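Local structure of beta-N-acetylhexosaminidase (Akkermansia muciniphila, 6JEB) at residues D114-Y119 and R180-I185; Q168-L173 and K244-S249; K87-W92 and D377-F382. The protein hydrolyses terminal non-reducing N-acetylhexosamine residues from N-glycans, chitobiose and related N-acetyl-beta-D-hexosaminides. All blocks are in the same frame, centred on the assembly; numbering follows the deposited sequence. Where two conformers were deposited one is given.

Interaction 1. Residues D114-Y119 and R180-I185; sequences DMMAYY and RGIDVI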
loop_
_atom_site.group_PDB
_atom_site.type_symbol
_atom_site.label_atom_id
_atom_site.label_comp_id
_atom_site.label_asym_id
_atom_site.label_seq_id
_atom_site.Cartn_x
_atom_site.Cartn_y
_atom_site.Cartn_z
ATOM N N ASP A 114 -9.155 -8.651 -5.170
ATOM C CA ASP A 114 -10.418 -8.427 -5.870
ATOM C C ASP A 114 -11.143 -7.213 -5.304
ATOM O O ASP A 114 -11.715 -6.411 -6.055
ATOM C CB ASP A 114 -11.322 -9.659 -5.768
ATOM C CG ASP A 114 -10.884 -10.797 -6.669
ATOM O OD1 ASP A 114 -9.808 -10.709 -7.288
ATOM O OD2 ASP A 114 -11.635 -11.793 -6.766
ATOM N N MET A 115 -11.131 -7.065 -3.980
ATOM C CA MET A 115 -11.829 -5.940 -3.369
ATOM C C MET A 115 -11.159 -4.610 -3.709
ATOM O O MET A 115 -11.851 -3.630 -4.008
ATOM C CB MET A 115 -11.973 -6.161 -1.866
ATOM C CG MET A 115 -12.891 -7.343 -1.577
ATOM S SD MET A 115 -13.106 -7.692 0.172
ATOM C CE MET A 115 -14.025 -6.251 0.696
ATOM N N MET A 116 -9.825 -4.541 -3.670
ATOM C CA MET A 116 -9.184 -3.268 -4.007
ATOM C C MET A 116 -9.360 -2.924 -5.488
ATOM O O MET A 116 -9.527 -1.747 -5.843
ATOM C CB MET A 116 -7.711 -3.251 -3.584
ATOM C CG MET A 116 -6.791 -4.091 -4.450
ATOM S SD MET A 116 -5.174 -4.328 -3.676
ATOM C CE MET A 116 -4.444 -2.706 -3.929
ATOM N N ALA A 117 -9.348 -3.932 -6.365
ATOM C CA ALA A 117 -9.585 -3.670 -7.781
ATOM C C ALA A 117 -10.986 -3.118 -8.010
ATOM O O ALA A 117 -11.197 -2.295 -8.907
ATOM C CB ALA A 117 -9.386 -4.948 -8.599
ATOM N N TYR A 118 -11.953 -3.556 -7.203
ATOM C CA TYR A 118 -13.320 -3.066 -7.334
ATOM C C TYR A 118 -13.387 -1.555 -7.162
ATOM O O TYR A 118 -14.249 -0.902 -7.775
ATOM C CB TYR A 118 -14.183 -3.769 -6.284
ATOM C CG TYR A 118 -15.677 -3.576 -6.395
ATOM C CD1 TYR A 118 -16.428 -4.321 -7.297
ATOM C CD2 TYR A 118 -16.347 -2.698 -5.551
ATOM C CE1 TYR A 118 -17.805 -4.174 -7.380
ATOM C CE2 TYR A 118 -17.724 -2.546 -5.618
ATOM C CZ TYR A 118 -18.446 -3.277 -6.545
ATOM O OH TYR A 118 -19.813 -3.137 -6.617
ATOM N N TYR A 119 -12.470 -0.987 -6.363
ATOM C CA TYR A 119 -12.386 0.446 -6.092
ATOM C C TYR A 119 -11.270 1.144 -6.877
ATOM O O TYR A 119 -10.911 2.283 -6.551
ATOM C CB TYR A 119 -12.259 0.684 -4.580
ATOM C CG TYR A 119 -13.531 0.264 -3.885
ATOM C CD1 TYR A 119 -14.679 1.041 -3.995
ATOM C CD2 TYR A 119 -13.606 -0.929 -3.159
ATOM C CE1 TYR A 119 -15.860 0.661 -3.402
ATOM C CE2 TYR A 119 -14.798 -1.321 -2.559
ATOM C CZ TYR A 119 -15.922 -0.519 -2.687
ATOM O OH TYR A 119 -17.111 -0.901 -2.115
ATOM N N ARG A 180 -5.891 -7.610 -13.048
ATOM C CA ARG A 180 -6.834 -6.719 -12.393
ATOM C C ARG A 180 -6.298 -5.292 -12.293
ATOM O O ARG A 180 -6.802 -4.494 -11.495
ATOM C CB ARG A 180 -7.229 -7.288 -11.026
ATOM C CG ARG A 180 -7.929 -8.648 -11.149
ATOM C CD ARG A 180 -7.893 -9.493 -9.855
ATOM N NE ARG A 180 -8.680 -10.723 -10.005
ATOM C CZ ARG A 180 -8.290 -11.794 -10.697
ATOM N NH1 ARG A 180 -7.115 -11.804 -11.316
ATOM N NH2 ARG A 180 -9.092 -12.858 -10.790
ATOM N N GLY A 181 -5.292 -4.958 -13.101
ATOM C CA GLY A 181 -4.804 -3.599 -13.190
ATOM C C GLY A 181 -3.878 -3.160 -12.079
ATOM O O GLY A 181 -3.677 -1.955 -11.898
ATOM N N ILE A 182 -3.288 -4.090 -11.335
ATOM C CA ILE A 182 -2.551 -3.759 -10.124
ATOM C C ILE A 182 -1.096 -4.178 -10.286
ATOM O O ILE A 182 -0.816 -5.337 -10.615
ATOM C CB ILE A 182 -3.203 -4.428 -8.902
ATOM C CG1 ILE A 182 -4.590 -3.813 -8.660
ATOM C CG2 ILE A 182 -2.323 -4.297 -7.661
ATOM C CD1 ILE A 182 -5.525 -4.695 -7.835
ATOM N N ASP A 183 -0.176 -3.225 -10.080
ATOM C CA ASP A 183 1.253 -3.514 -10.011
ATOM C C ASP A 183 1.620 -3.852 -8.574
ATOM O O ASP A 183 1.104 -3.240 -7.637
ATOM C CB ASP A 183 2.091 -2.293 -10.412
ATOM C CG ASP A 183 2.000 -1.956 -11.890
ATOM O OD1 ASP A 183 1.408 -2.730 -12.675
ATOM O OD2 ASP A 183 2.538 -0.891 -12.266
ATOM N N VAL A 184 2.538 -4.804 -8.403
ATOM C CA VAL A 184 2.928 -5.268 -7.077
ATOM C C VAL A 184 4.290 -4.696 -6.719
ATOM O O VAL A 184 5.248 -4.795 -7.503
ATOM C CB VAL A 184 2.924 -6.802 -6.990
ATOM C CG1 VAL A 184 3.297 -7.248 -5.575
ATOM C CG2 VAL A 184 1.555 -7.338 -7.368
ATOM N N ILE A 185 4.381 -4.110 -5.530
ATOM C CA ILE A 185 5.588 -3.429 -5.068
ATOM C C ILE A 185 6.114 -4.163 -3.839
ATOM O O ILE A 185 5.513 -4.051 -2.760
ATOM C CB ILE A 185 5.267 -1.978 -4.670
ATOM C CG1 ILE A 185 4.426 -1.265 -5.747
ATOM C CG2 ILE A 185 6.552 -1.228 -4.323
ATOM C CD1 ILE A 185 5.083 -1.198 -7.107
HETATM O O HOH W 1 -11.667 -12.805 -9.284
#

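Interaction 2. Residues Q168-L173 and K244-S249; sequences QELKEL and KDIFPS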
loop_
_atom_site.group_PDB
_atom_site.type_symbol
_atom_site.label_atom_id
_atom_site.label_comp_id
_atom_site.label_asym_id
_atom_site.label_seq_id
_atom_site.Cartn_x
_atom_site.Cartn_y
_atom_site.Cartn_z
ATOM N N GLN A 168 6.641 -19.519 -6.533
ATOM C CA GLN A 168 5.495 -19.763 -7.402
ATOM C C GLN A 168 4.255 -19.007 -6.924
ATOM O O GLN A 168 3.495 -18.468 -7.741
ATOM C CB GLN A 168 5.238 -21.267 -7.472
ATOM C CG GLN A 168 4.268 -21.697 -8.542
ATOM C CD GLN A 168 4.260 -23.207 -8.725
ATOM O OE1 GLN A 168 5.097 -23.763 -9.442
ATOM N NE2 GLN A 168 3.324 -23.882 -8.064
ATOM N N GLU A 169 4.035 -18.942 -5.606
ATOM C CA GLU A 169 2.915 -18.157 -5.090
ATOM C C GLU A 169 3.071 -16.676 -5.412
ATOM O O GLU A 169 2.089 -15.999 -5.735
ATOM C CB GLU A 169 2.769 -18.346 -3.581
ATOM C CG GLU A 169 2.115 -19.645 -3.168
ATOM C CD GLU A 169 2.111 -19.807 -1.655
ATOM O OE1 GLU A 169 3.071 -19.323 -1.007
ATOM O OE2 GLU A 169 1.148 -20.409 -1.115
ATOM N N LEU A 170 4.286 -16.137 -5.278
ATOM C CA LEU A 170 4.466 -14.716 -5.563
ATOM C C LEU A 170 4.289 -14.423 -7.051
ATOM O O LEU A 170 3.710 -13.390 -7.417
ATOM C CB LEU A 170 5.812 -14.232 -5.032
ATOM C CG LEU A 170 5.912 -14.269 -3.504
ATOM C CD1 LEU A 170 7.323 -13.942 -3.046
ATOM C CD2 LEU A 170 4.911 -13.316 -2.853
ATOM N N LYS A 171 4.750 -15.331 -7.923
ATOM C CA LYS A 171 4.520 -15.142 -9.352
ATOM C C LYS A 171 3.039 -15.265 -9.692
ATOM O O LYS A 171 2.537 -14.547 -10.570
ATOM C CB LYS A 171 5.377 -16.106 -10.179
ATOM C CG LYS A 171 6.873 -15.798 -10.086
ATOM C CD LYS A 171 7.713 -16.649 -11.026
ATOM C CE LYS A 171 9.158 -16.159 -11.039
ATOM N NZ LYS A 171 10.022 -16.828 -12.065
ATOM N N GLU A 172 2.321 -16.155 -9.000
ATOM C CA GLU A 172 0.872 -16.217 -9.160
ATOM C C GLU A 172 0.230 -14.889 -8.774
ATOM O O GLU A 172 -0.619 -14.357 -9.502
ATOM C CB GLU A 172 0.283 -17.354 -8.320
ATOM C CG GLU A 172 -1.236 -17.417 -8.436
ATOM C CD GLU A 172 -1.905 -18.239 -7.353
ATOM O OE1 GLU A 172 -1.346 -18.354 -6.239
ATOM O OE2 GLU A 172 -2.999 -18.774 -7.618
ATOM N N LEU A 173 0.626 -14.340 -7.622
ATOM C CA LEU A 173 0.064 -13.076 -7.161
ATOM C C LEU A 173 0.314 -11.963 -8.171
ATOM O O LEU A 173 -0.582 -11.155 -8.449
ATOM C CB LEU A 173 0.681 -12.704 -5.810
ATOM C CG LEU A 173 0.246 -11.360 -5.222
ATOM C CD1 LEU A 173 -1.242 -11.355 -4.891
ATOM C CD2 LEU A 173 1.090 -11.024 -3.983
ATOM N N LYS A 244 13.845 -9.159 -9.007
ATOM C CA LYS A 244 13.862 -8.936 -10.453
ATOM C C LYS A 244 13.128 -10.054 -11.187
ATOM O O LYS A 244 12.374 -9.801 -12.139
ATOM C CB LYS A 244 15.313 -8.827 -10.939
ATOM C CG LYS A 244 15.466 -8.661 -12.441
ATOM C CD LYS A 244 14.989 -7.309 -12.906
ATOM C CE LYS A 244 15.221 -7.132 -14.408
ATOM N NZ LYS A 244 14.853 -5.771 -14.894
ATOM N N ASP A 245 13.331 -11.298 -10.748
ATOM C CA ASP A 245 12.663 -12.416 -11.397
ATOM C C ASP A 245 11.162 -12.410 -11.125
ATOM O O ASP A 245 10.371 -12.717 -12.025
ATOM C CB ASP A 245 13.296 -13.729 -10.944
ATOM C CG ASP A 245 12.814 -14.908 -11.747
ATOM O OD1 ASP A 245 12.855 -14.832 -12.991
ATOM O OD2 ASP A 245 12.406 -15.911 -11.140
ATOM N N ILE A 246 10.752 -12.058 -9.909
ATOM C CA ILE A 246 9.364 -12.232 -9.481
ATOM C C ILE A 246 8.502 -11.037 -9.835
ATOM O O ILE A 246 7.360 -11.198 -10.276
ATOM C CB ILE A 246 9.306 -12.519 -7.967
ATOM C CG1 ILE A 246 10.017 -13.829 -7.637
ATOM C CG2 ILE A 246 7.848 -12.541 -7.481
ATOM C CD1 ILE A 246 10.285 -13.986 -6.143
ATOM N N PHE A 247 9.007 -9.830 -9.583
ATOM C CA PHE A 247 8.167 -8.636 -9.569
ATOM C C PHE A 247 8.513 -7.745 -10.747
ATOM O O PHE A 247 9.471 -6.962 -10.673
ATOM C CB PHE A 247 8.351 -7.879 -8.248
ATOM C CG PHE A 247 7.881 -8.651 -7.047
ATOM C CD1 PHE A 247 6.523 -8.787 -6.777
ATOM C CD2 PHE A 247 8.794 -9.257 -6.193
ATOM C CE1 PHE A 247 6.078 -9.505 -5.666
ATOM C CE2 PHE A 247 8.365 -9.974 -5.073
ATOM C CZ PHE A 247 7.001 -10.101 -4.812
ATOM N N PRO A 248 7.746 -7.801 -11.839
ATOM C CA PRO A 248 8.093 -7.025 -13.039
ATOM C C PRO A 248 7.901 -5.524 -12.889
ATOM O O PRO A 248 8.290 -4.790 -13.804
ATOM C CB PRO A 248 7.152 -7.597 -14.107
ATOM C CG PRO A 248 5.978 -8.089 -13.325
ATOM C CD PRO A 248 6.556 -8.643 -12.049
ATOM N N SER A 249 7.333 -5.038 -11.780
ATOM C CA SER A 249 7.227 -3.592 -11.603
ATOM C C SER A 249 8.599 -2.934 -11.592
ATOM O O SER A 249 8.732 -1.759 -11.963
ATOM C CB SER A 249 6.482 -3.259 -10.308
ATOM O OG SER A 249 7.232 -3.672 -9.171
#

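Interaction 3. Residues K87-W92 and D377-F382; sequences KPRYPW and DLDPAF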
loop_
_atom_site.group_PDB
_atom_site.type_symbol
_atom_site.label_atom_id
_atom_site.label_comp_id
_atom_site.label_asym_id
_atom_site.label_seq_id
_atom_site.Cartn_x
_atom_site.Cartn_y
_atom_site.Cartn_z
ATOM N N LYS A 87 -11.186 9.653 -15.526
ATOM C CA LYS A 87 -9.736 9.537 -15.561
ATOM C C LYS A 87 -9.263 9.871 -14.158
ATOM O O LYS A 87 -9.837 10.775 -13.531
ATOM C CB LYS A 87 -9.154 10.546 -16.570
ATOM C CG LYS A 87 -7.646 10.463 -16.789
ATOM C CD LYS A 87 -7.146 11.584 -17.700
ATOM C CE LYS A 87 -5.647 11.476 -17.935
ATOM N NZ LYS A 87 -4.891 11.303 -16.640
ATOM N N PRO A 88 -8.255 9.184 -13.626
ATOM C CA PRO A 88 -7.862 9.415 -12.230
ATOM C C PRO A 88 -7.073 10.697 -12.020
ATOM O O PRO A 88 -6.235 11.095 -12.835
ATOM C CB PRO A 88 -6.972 8.208 -11.913
ATOM C CG PRO A 88 -6.420 7.790 -13.239
ATOM C CD PRO A 88 -7.569 8.014 -14.203
ATOM N N ARG A 89 -7.314 11.300 -10.854
ATOM C CA ARG A 89 -6.550 12.469 -10.432
ATOM C C ARG A 89 -5.074 12.133 -10.255
ATOM O O ARG A 89 -4.198 12.901 -10.684
ATOM C CB ARG A 89 -7.131 13.018 -9.127
ATOM C CG ARG A 89 -6.393 14.240 -8.605
ATOM C CD ARG A 89 -6.937 14.732 -7.278
ATOM N NE ARG A 89 -6.217 15.923 -6.828
ATOM C CZ ARG A 89 -6.284 16.429 -5.598
ATOM N NH1 ARG A 89 -7.037 15.843 -4.662
ATOM N NH2 ARG A 89 -5.587 17.518 -5.299
ATOM N N TYR A 90 -4.778 10.990 -9.623
ATOM C CA TYR A 90 -3.413 10.587 -9.344
ATOM C C TYR A 90 -3.111 9.221 -9.934
ATOM O O TYR A 90 -3.970 8.329 -9.920
ATOM C CB TYR A 90 -3.151 10.502 -7.844
ATOM C CG TYR A 90 -3.076 11.832 -7.158
ATOM C CD1 TYR A 90 -1.977 12.674 -7.342
ATOM C CD2 TYR A 90 -4.103 12.257 -6.325
ATOM C CE1 TYR A 90 -1.906 13.899 -6.702
ATOM C CE2 TYR A 90 -4.045 13.482 -5.686
ATOM C CZ TYR A 90 -2.949 14.299 -5.877
ATOM O OH TYR A 90 -2.893 15.511 -5.235
ATOM N N PRO A 91 -1.887 9.019 -10.423
ATOM C CA PRO A 91 -1.535 7.733 -11.037
ATOM C C PRO A 91 -1.166 6.645 -10.052
ATOM O O PRO A 91 -1.113 5.476 -10.453
ATOM C CB PRO A 91 -0.323 8.083 -11.911
ATOM C CG PRO A 91 0.286 9.280 -11.222
ATOM C CD PRO A 91 -0.877 10.062 -10.679
ATOM N N TRP A 92 -0.882 6.979 -8.797
ATOM C CA TRP A 92 -0.505 5.999 -7.781
ATOM C C TRP A 92 -1.624 5.945 -6.749
ATOM O O TRP A 92 -1.840 6.911 -6.014
ATOM C CB TRP A 92 0.813 6.395 -7.113
ATOM C CG TRP A 92 1.287 5.332 -6.152
ATOM C CD1 TRP A 92 0.730 5.001 -4.940
ATOM C CD2 TRP A 92 2.379 4.428 -6.353
ATOM N NE1 TRP A 92 1.422 3.951 -4.375
ATOM C CE2 TRP A 92 2.442 3.584 -5.220
ATOM C CE3 TRP A 92 3.321 4.260 -7.376
ATOM C CZ2 TRP A 92 3.411 2.580 -5.083
ATOM C CZ3 TRP A 92 4.278 3.265 -7.243
ATOM C CH2 TRP A 92 4.319 2.439 -6.102
ATOM N N ASP A 377 -11.781 13.205 4.598
ATOM C CA ASP A 377 -11.327 14.586 4.537
ATOM C C ASP A 377 -9.977 14.738 3.842
ATOM O O ASP A 377 -9.555 15.873 3.606
ATOM C CB ASP A 377 -11.289 15.191 5.942
ATOM C CG ASP A 377 -11.339 16.706 5.924
ATOM O OD1 ASP A 377 -12.240 17.270 5.263
ATOM O OD2 ASP A 377 -10.481 17.337 6.573
ATOM N N LEU A 378 -9.309 13.641 3.491
ATOM C CA LEU A 378 -7.982 13.719 2.888
ATOM C C LEU A 378 -8.041 14.296 1.477
ATOM O O LEU A 378 -8.719 13.750 0.599
ATOM C CB LEU A 378 -7.345 12.336 2.841
ATOM C CG LEU A 378 -5.990 12.289 2.128
ATOM C CD1 LEU A 378 -4.949 13.108 2.894
ATOM C CD2 LEU A 378 -5.537 10.845 1.959
ATOM N N ASP A 379 -7.318 15.394 1.268
ATOM C CA ASP A 379 -6.891 15.846 -0.052
ATOM C C ASP A 379 -5.394 15.584 -0.088
ATOM O O ASP A 379 -4.653 16.202 0.695
ATOM C CB ASP A 379 -7.173 17.344 -0.204
ATOM C CG ASP A 379 -6.540 17.957 -1.457
ATOM O OD1 ASP A 379 -6.035 17.214 -2.327
ATOM O OD2 ASP A 379 -6.548 19.207 -1.569
ATOM N N PRO A 380 -4.900 14.662 -0.928
ATOM C CA PRO A 380 -3.458 14.350 -0.906
ATOM C C PRO A 380 -2.567 15.558 -1.094
ATOM O O PRO A 380 -1.430 15.558 -0.601
ATOM C CB PRO A 380 -3.305 13.342 -2.054
ATOM C CG PRO A 380 -4.642 12.676 -2.126
ATOM C CD PRO A 380 -5.629 13.791 -1.871
ATOM N N ALA A 381 -3.054 16.597 -1.776
ATOM C CA ALA A 381 -2.293 17.819 -1.997
ATOM C C ALA A 381 -2.460 18.835 -0.879
ATOM O O ALA A 381 -1.774 19.862 -0.895
ATOM C CB ALA A 381 -2.703 18.465 -3.323
ATOM N N PHE A 382 -3.343 18.574 0.085
ATOM C CA PHE A 382 -3.571 19.480 1.210
ATOM C C PHE A 382 -3.846 20.909 0.746
ATOM O O PHE A 382 -3.366 21.884 1.332
ATOM C CB PHE A 382 -2.433 19.403 2.230
ATOM C CG PHE A 382 -2.457 18.148 3.040
ATOM C CD1 PHE A 382 -1.943 16.967 2.530
ATOM C CD2 PHE A 382 -3.025 18.137 4.303
ATOM C CE1 PHE A 382 -1.988 15.800 3.271
ATOM C CE2 PHE A 382 -3.067 16.974 5.049
ATOM C CZ PHE A 382 -2.549 15.803 4.532
#

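Interaction 1. Residues D114-Y119 and R180-I185
Asp114 and Arg180 meet as a salt bridge whose direct link is a single, bent bond: Arg180 NE lies 2.9 Å from Asp114 OD1, but the N-H...O angle of 122° makes the hydrogen bond weak. The carboxylate and guanidinium planes are only 5° apart, and a water closes the other half of the pairing. That water donates to Asp114 OD2 at 2.7 Å and accepts from Arg180 NH2 at 3.0 Å, lying at the edge of the guanidinium and in its plane.

Beside this polar pair the contact is apolar. Ile182 CD1 reaches over to the helix and touches Met116 CG at 3.7 Å and Ala117 CB at 3.9 Å, and the CB atoms of Ala117 and Arg180 stand 4.0 Å apart. Met116 CG sits between its backbone N and carbonyl carbon (chi1 74°), which brings it to the isoleucine methyl.

In the second shell, Tyr176 holds both charged groups: its OH is hydrogen-bonded to Asp114 OD1, its carbonyl oxygen takes Arg180 NH1, and its ring makes a cation-pi contact with the arginine. A leucine in place of Arg180 would probably leave Asp114 without its cationic mate and the bridging water without the N-H it accepts from, while Tyr176 would lose its cation-pi partner. Gly181, with positive phi, is the C-prime residue of a Schellman motif ending helix 167-178, and the chain turns there to deliver Ile182 against Ala117. Both Met116 and Ile182 also touch Leu124 of strand 123-127, next to strand 183-187 in the parallel sheet. The arrangement is that of a TIM barrel, where the helix after strand 92-97 packs outside the sheet against the turn leading into strand 183-187, two strands further on.

Interaction 2. Residues Q168-L173 and K244-S249
Leu170 and Ile246 form the apolar centre of this contact, with Leu170 CB against Ile246 CG2 at 3.6 Å. Ile246 CG2 also lies over the centre of the Phe247 ring, 3.5 Å above its plane, in a CH-pi-like arrangement between neighbours in the chain. Ile246 CG2 thus packs against both the leucine of one helix and the ring that follows the other. Leu170 CD1 approaches Phe247 CZ more loosely, at 4.2 Å and obliquely to the ring.

The polar part is one salt bridge at the solvent-exposed margin, described for one of the two conformers of Asp245. Lys171 runs out in an extended chain beyond CG and brings NZ to within 2.7 Å of Asp245 OD2, meeting that oxygen from above the carboxylate, 44° out of its plane. Here Asp245 turns its carboxylate to the lysine by placing CG anti to the backbone N (chi1 -170°). Lys167 forms a second salt bridge with Asp245 OD2, and the two positive charges would be expected to favour the ionised carboxylate.

Phe247, the first residue to leave helical geometry after helix 230-246, continues inward to Val184 and Pro186 of strand 183-187 and Leu126 of strand 123-127. Two outer helices, 167-178 and 230-246, are therefore joined side by side and anchored on the strands they surround, as in the helical layer of a TIM barrel.

Interaction 3. Residues K87-W92 and D377-F382
The backbones stay well apart, with Tyr90 CA and Pro380 CA 9.2 Å from each other, and the second segment folds into a type I beta turn from Asp379 to Phe382 that overlaps an Asx turn at Asp379. Side chains alone span the gap. Arg89, fully extended from CG to NE with CG anti to the backbone N (chi1 180°), presents its end to the aspartate: NH1 at 2.9 Å and NH2 at 3.0 Å both bond to Asp379 OD1. This is an end-on grip on one oxygen, which lies near the guanidinium plane, with the carboxylate turned 38° from it. NH2 meets OD1 on the syn side, whereas NH1 comes from above the carboxylate.

Tyr90 lies alongside the arginine, its OH 3.3 Å above one guanidinium face and offset toward the rim. Tyr90 CE2 touches Pro380 CG at 3.7 Å, obliquely to the ring, and Tyr90 OH abuts Ala381 CB at 3.5 Å. The proline and alanine of the turn are thus packed against the tyrosine, which also touches Ile392 of strand 392-399. Through these residues, the loop leading from strand 79-86 into strand 92-97, the first of the barrel, is joined to the loop between helices 372-376 and 386-389, which precedes the last barrel strand.

The carboxylate's other oxygen, OD2, bonds to the backbone N of Gly383, so both oxygens hold backbone N-H groups, one within the turn and one just after it. At Asp379 OD1 a third donor completes the set: Ala381 N, 3.1 Å away and 67° out of the carboxylate plane.

Overall arrangement
All three contacts belong to the catalytic domain and its eight-stranded parallel barrel. The segments of interaction 3 bracket those of interactions 1 and 2 in sequence. Those two alternate along the chain: 114-119, 168-173, 180-185, then 244-249. Their centres are about 15 Å apart, and they meet where Val184 O lies 2.8 Å from Ser249 OG. The centre of interaction 3 is about 17 Å from that of interaction 1, which it touches through Trp92 and Ile185, and about 28 Å from that of interaction 2, on the opposite side of the chain's centre. Interactions 1 and 2 join outer helices and strands; interaction 3 ties the loop entering the first strand to one preceding the last.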